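Local coordinates for protein tapirin (PDB 6N2B) that probably binds cellulose, through a calcium-containing, C-terminal beta-helix domain thought to help the extremely thermophilic bacterium adhere to its substrate, at residues 460-465 against 493-498. Numbering follows the deposited sequence.
Sequences SELITE and TSLPLY. With CA (calcium ion), chain C.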
ATOM      1  N   SER A 460     -17.818  11.314 -16.917  1.00 19.33           N
ATOM      2  CA  SER A 460     -18.617  12.336 -17.589  1.00 26.46           C
ATOM      3  C   SER A 460     -18.398  13.711 -16.949  1.00 25.54           C
ATOM      4  O   SER A 460     -18.102  14.699 -17.636  1.00 20.85           O
ATOM      5  CB  SER A 460     -20.097  11.923 -17.559  1.00 29.11           C
ATOM      6  OG  SER A 460     -20.955  12.907 -18.120  1.00 45.06           O
ATOM      7  N   GLU A 461     -18.506  13.786 -15.622  1.00 25.70           N
ATOM      8  CA  GLU A 461     -18.274  15.045 -14.926  1.00 21.52           C
ATOM      9  C   GLU A 461     -16.867  15.571 -15.160  1.00 20.68           C
ATOM     10  O   GLU A 461     -16.670  16.774 -15.373  1.00 18.33           O
ATOM     11  CB  GLU A 461     -18.530  14.848 -13.446  1.00 20.94           C
ATOM     12  CG  GLU A 461     -19.962  14.510 -13.170  1.00 29.30           C
ATOM     13  CD  GLU A 461     -20.159  14.054 -11.758  1.00 35.90           C
ATOM     14  OE1 GLU A 461     -19.145  13.621 -11.147  1.00 26.18           O
ATOM     15  OE2 GLU A 461     -21.315  14.133 -11.270  1.00 38.58           O
ATOM     16  N   LEU A 462     -15.882  14.674 -15.142  1.00 22.15           N
ATOM     17  CA  LEU A 462     -14.482  15.054 -15.306  1.00 18.28           C
ATOM     18  C   LEU A 462     -14.217  15.677 -16.675  1.00 17.94           C
ATOM     19  O   LEU A 462     -13.510  16.687 -16.778  1.00 15.76           O
ATOM     20  CB  LEU A 462     -13.615  13.818 -15.096  1.00 16.32           C
ATOM     21  CG  LEU A 462     -12.139  13.905 -14.793  1.00 15.77           C
ATOM     22  CD1 LEU A 462     -11.897  14.805 -13.599  1.00 13.58           C
ATOM     23  CD2 LEU A 462     -11.650  12.494 -14.524  1.00 15.28           C
ATOM     24  N   ILE A 463     -14.752  15.076 -17.739  1.00 19.06           N
ATOM     25  CA  ILE A 463     -14.621  15.654 -19.076  1.00 20.58           C
ATOM     26  C   ILE A 463     -15.259  17.046 -19.122  1.00 26.29           C
ATOM     27  O   ILE A 463     -14.672  18.002 -19.652  1.00 24.29           O
ATOM     28  CB  ILE A 463     -15.241  14.714 -20.129  1.00 22.04           C
ATOM     29  CG1 ILE A 463     -14.473  13.397 -20.204  1.00 18.38           C
ATOM     30  CG2 ILE A 463     -15.272  15.363 -21.483  1.00 16.98           C
ATOM     31  CD1 ILE A 463     -15.300  12.286 -20.776  1.00 18.13           C
ATOM     32  N   THR A 464     -16.465  17.183 -18.558  1.00 15.12           N
ATOM     33  CA  THR A 464     -17.104  18.494 -18.504  1.00 19.42           C
ATOM     34  C   THR A 464     -16.244  19.496 -17.738  1.00 19.29           C
ATOM     35  O   THR A 464     -15.897  20.563 -18.264  1.00 20.59           O
ATOM     36  CB  THR A 464     -18.496  18.385 -17.870  1.00 24.25           C
ATOM     37  OG1 THR A 464     -19.324  17.515 -18.655  1.00 29.43           O
ATOM     38  CG2 THR A 464     -19.159  19.751 -17.793  1.00 17.42           C
ATOM     39  N   GLU A 465     -15.881  19.166 -16.497  1.00 16.86           N
ATOM     40  CA  GLU A 465     -15.184  20.124 -15.648  1.00 17.90           C
ATOM     41  C   GLU A 465     -13.836  20.524 -16.237  1.00 21.09           C
ATOM     42  O   GLU A 465     -13.525  21.716 -16.335  1.00 26.34           O
ATOM     43  CB  GLU A 465     -14.999  19.555 -14.245  1.00 17.17           C
ATOM     44  CG  GLU A 465     -14.300  20.512 -13.304  1.00 17.80           C
ATOM     45  CD  GLU A 465     -15.275  21.506 -12.707  1.00 25.42           C
ATOM     46  OE1 GLU A 465     -16.489  21.309 -12.950  1.00 26.12           O
ATOM     47  OE2 GLU A 465     -14.842  22.458 -12.005  1.00 19.25           O
ATOM     48  N   THR A 493     -12.927   4.778 -21.767  1.00 23.85           N
ATOM     49  CA  THR A 493     -12.335   5.098 -23.072  1.00 23.77           C
ATOM     50  C   THR A 493     -12.714   6.505 -23.556  1.00 21.46           C
ATOM     51  O   THR A 493     -12.046   7.057 -24.444  1.00 21.12           O
ATOM     52  CB  THR A 493     -12.705   4.014 -24.109  1.00 24.25           C
ATOM     53  OG1 THR A 493     -14.114   3.986 -24.356  1.00 22.54           O
ATOM     54  CG2 THR A 493     -12.290   2.653 -23.606  1.00 23.53           C
ATOM     55  N   SER A 494     -13.734   7.110 -22.945  1.00 22.71           N
ATOM     56  CA  SER A 494     -14.084   8.507 -23.160  1.00 17.52           C
ATOM     57  C   SER A 494     -13.067   9.499 -22.591  1.00 20.27           C
ATOM     58  O   SER A 494     -13.113  10.677 -22.957  1.00 24.58           O
ATOM     59  CB  SER A 494     -15.424   8.782 -22.513  1.00 18.05           C
ATOM     60  OG  SER A 494     -15.264   8.724 -21.106  1.00 24.10           O
ATOM     61  N   LEU A 495     -12.197   9.085 -21.663  1.00 23.76           N
ATOM     62  CA  LEU A 495     -11.198  10.006 -21.112  1.00 19.27           C
ATOM     63  C   LEU A 495      -9.937   9.986 -21.975  1.00 24.85           C
ATOM     64  O   LEU A 495      -9.524   8.921 -22.448  1.00 22.50           O
ATOM     65  CB  LEU A 495     -10.830   9.627 -19.682  1.00 16.86           C
ATOM     66  CG  LEU A 495     -11.977   9.529 -18.678  1.00 17.86           C
ATOM     67  CD1 LEU A 495     -11.495   8.916 -17.390  1.00 17.26           C
ATOM     68  CD2 LEU A 495     -12.550  10.896 -18.401  1.00 19.83           C
ATOM     69  N   PRO A 496      -9.302  11.136 -22.224  1.00 19.76           N
ATOM     70  CA  PRO A 496      -8.069  11.126 -23.020  1.00 20.69           C
ATOM     71  C   PRO A 496      -6.904  10.502 -22.283  1.00 18.56           C
ATOM     72  O   PRO A 496      -5.838  10.305 -22.884  1.00 18.45           O
ATOM     73  CB  PRO A 496      -7.820  12.616 -23.311  1.00 16.05           C
ATOM     74  CG  PRO A 496      -9.048  13.303 -22.942  1.00 17.07           C
ATOM     75  CD  PRO A 496      -9.683  12.504 -21.855  1.00 18.50           C
ATOM     76  N   LEU A 497      -7.080  10.211 -20.995  1.00 19.42           N
ATOM     77  CA  LEU A 497      -6.099   9.498 -20.196  1.00 25.08           C
ATOM     78  C   LEU A 497      -6.066   8.009 -20.513  1.00 31.66           C
ATOM     79  O   LEU A 497      -5.134   7.321 -20.073  1.00 29.02           O
ATOM     80  CB  LEU A 497      -6.398   9.711 -18.706  1.00 21.80           C
ATOM     81  CG  LEU A 497      -6.703  11.153 -18.297  1.00 25.47           C
ATOM     82  CD1 LEU A 497      -7.270  11.245 -16.867  1.00 20.61           C
ATOM     83  CD2 LEU A 497      -5.435  11.989 -18.441  1.00 20.23           C
ATOM     84  N   TYR A 498      -7.057   7.501 -21.252  1.00 23.36           N
ATOM     85  CA  TYR A 498      -7.106   6.090 -21.603  1.00 22.67           C
ATOM     86  C   TYR A 498      -6.093   5.795 -22.696  1.00 24.52           C
ATOM     87  O   TYR A 498      -6.049   6.486 -23.716  1.00 28.08           O
ATOM     88  CB  TYR A 498      -8.506   5.688 -22.062  1.00 26.44           C
ATOM     89  CG  TYR A 498      -8.564   4.272 -22.567  1.00 28.79           C
ATOM     90  CD1 TYR A 498      -8.603   3.196 -21.679  1.00 29.22           C
ATOM     91  CD2 TYR A 498      -8.557   4.002 -23.929  1.00 24.63           C
ATOM     92  CE1 TYR A 498      -8.646   1.885 -22.137  1.00 29.54           C
ATOM     93  CE2 TYR A 498      -8.595   2.699 -24.399  1.00 33.48           C
ATOM     94  CZ  TYR A 498      -8.637   1.641 -23.501  1.00 37.62           C
ATOM     95  OH  TYR A 498      -8.672   0.343 -23.975  1.00 38.15           O
TER
HETATM   96 CA    CA C 601     -17.720  23.103 -11.754  1.00 51.62          CA
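Apolar packing joins Ile463 and Leu462 of helix 459-470 to Leu495, in the loop between strands 487-489 and 498-499, as plain structural packing within the beta-helix domain on the helix that carries a calcium ligand. The CD2 methyl of Leu495 does the touching: it lies 3.6 Å from Ile463 CG1 and, less closely, 4.3 Å from Leu462 CD2, so one branch of the loop leucine meets both helix residues. With CG1 anti to its carbonyl carbon (chi1 -65°), Ile463 sends its longer arm across to the loop.

That arm ends against polar atoms. Ile463 CD1 is 3.5 Å from the carbonyl O of Ser494 and 3.6 Å from Ser494 OG, which is hydrogen-bonded to Asn491 O. Replacing Ile463 by alanine would remove CG1 and CD1 and would probably leave Leu495 CD2 with little but Leu462 to pack on from this segment, opening a gap beside the Ser494 carbonyl.

Leu462 also packs on Leu479 of strand 478-483, and Leu495 on Leu505 of strand 504-508. Glu465 OE1 binds calcium at 2.5 Å, alongside Asp429 and the carbonyls of Val431, Ala433 and Leu436. Segment 460-465 thus holds the ion by coordination, but meets 493-498 through van der Waals packing, with no hydrogen bond between the two.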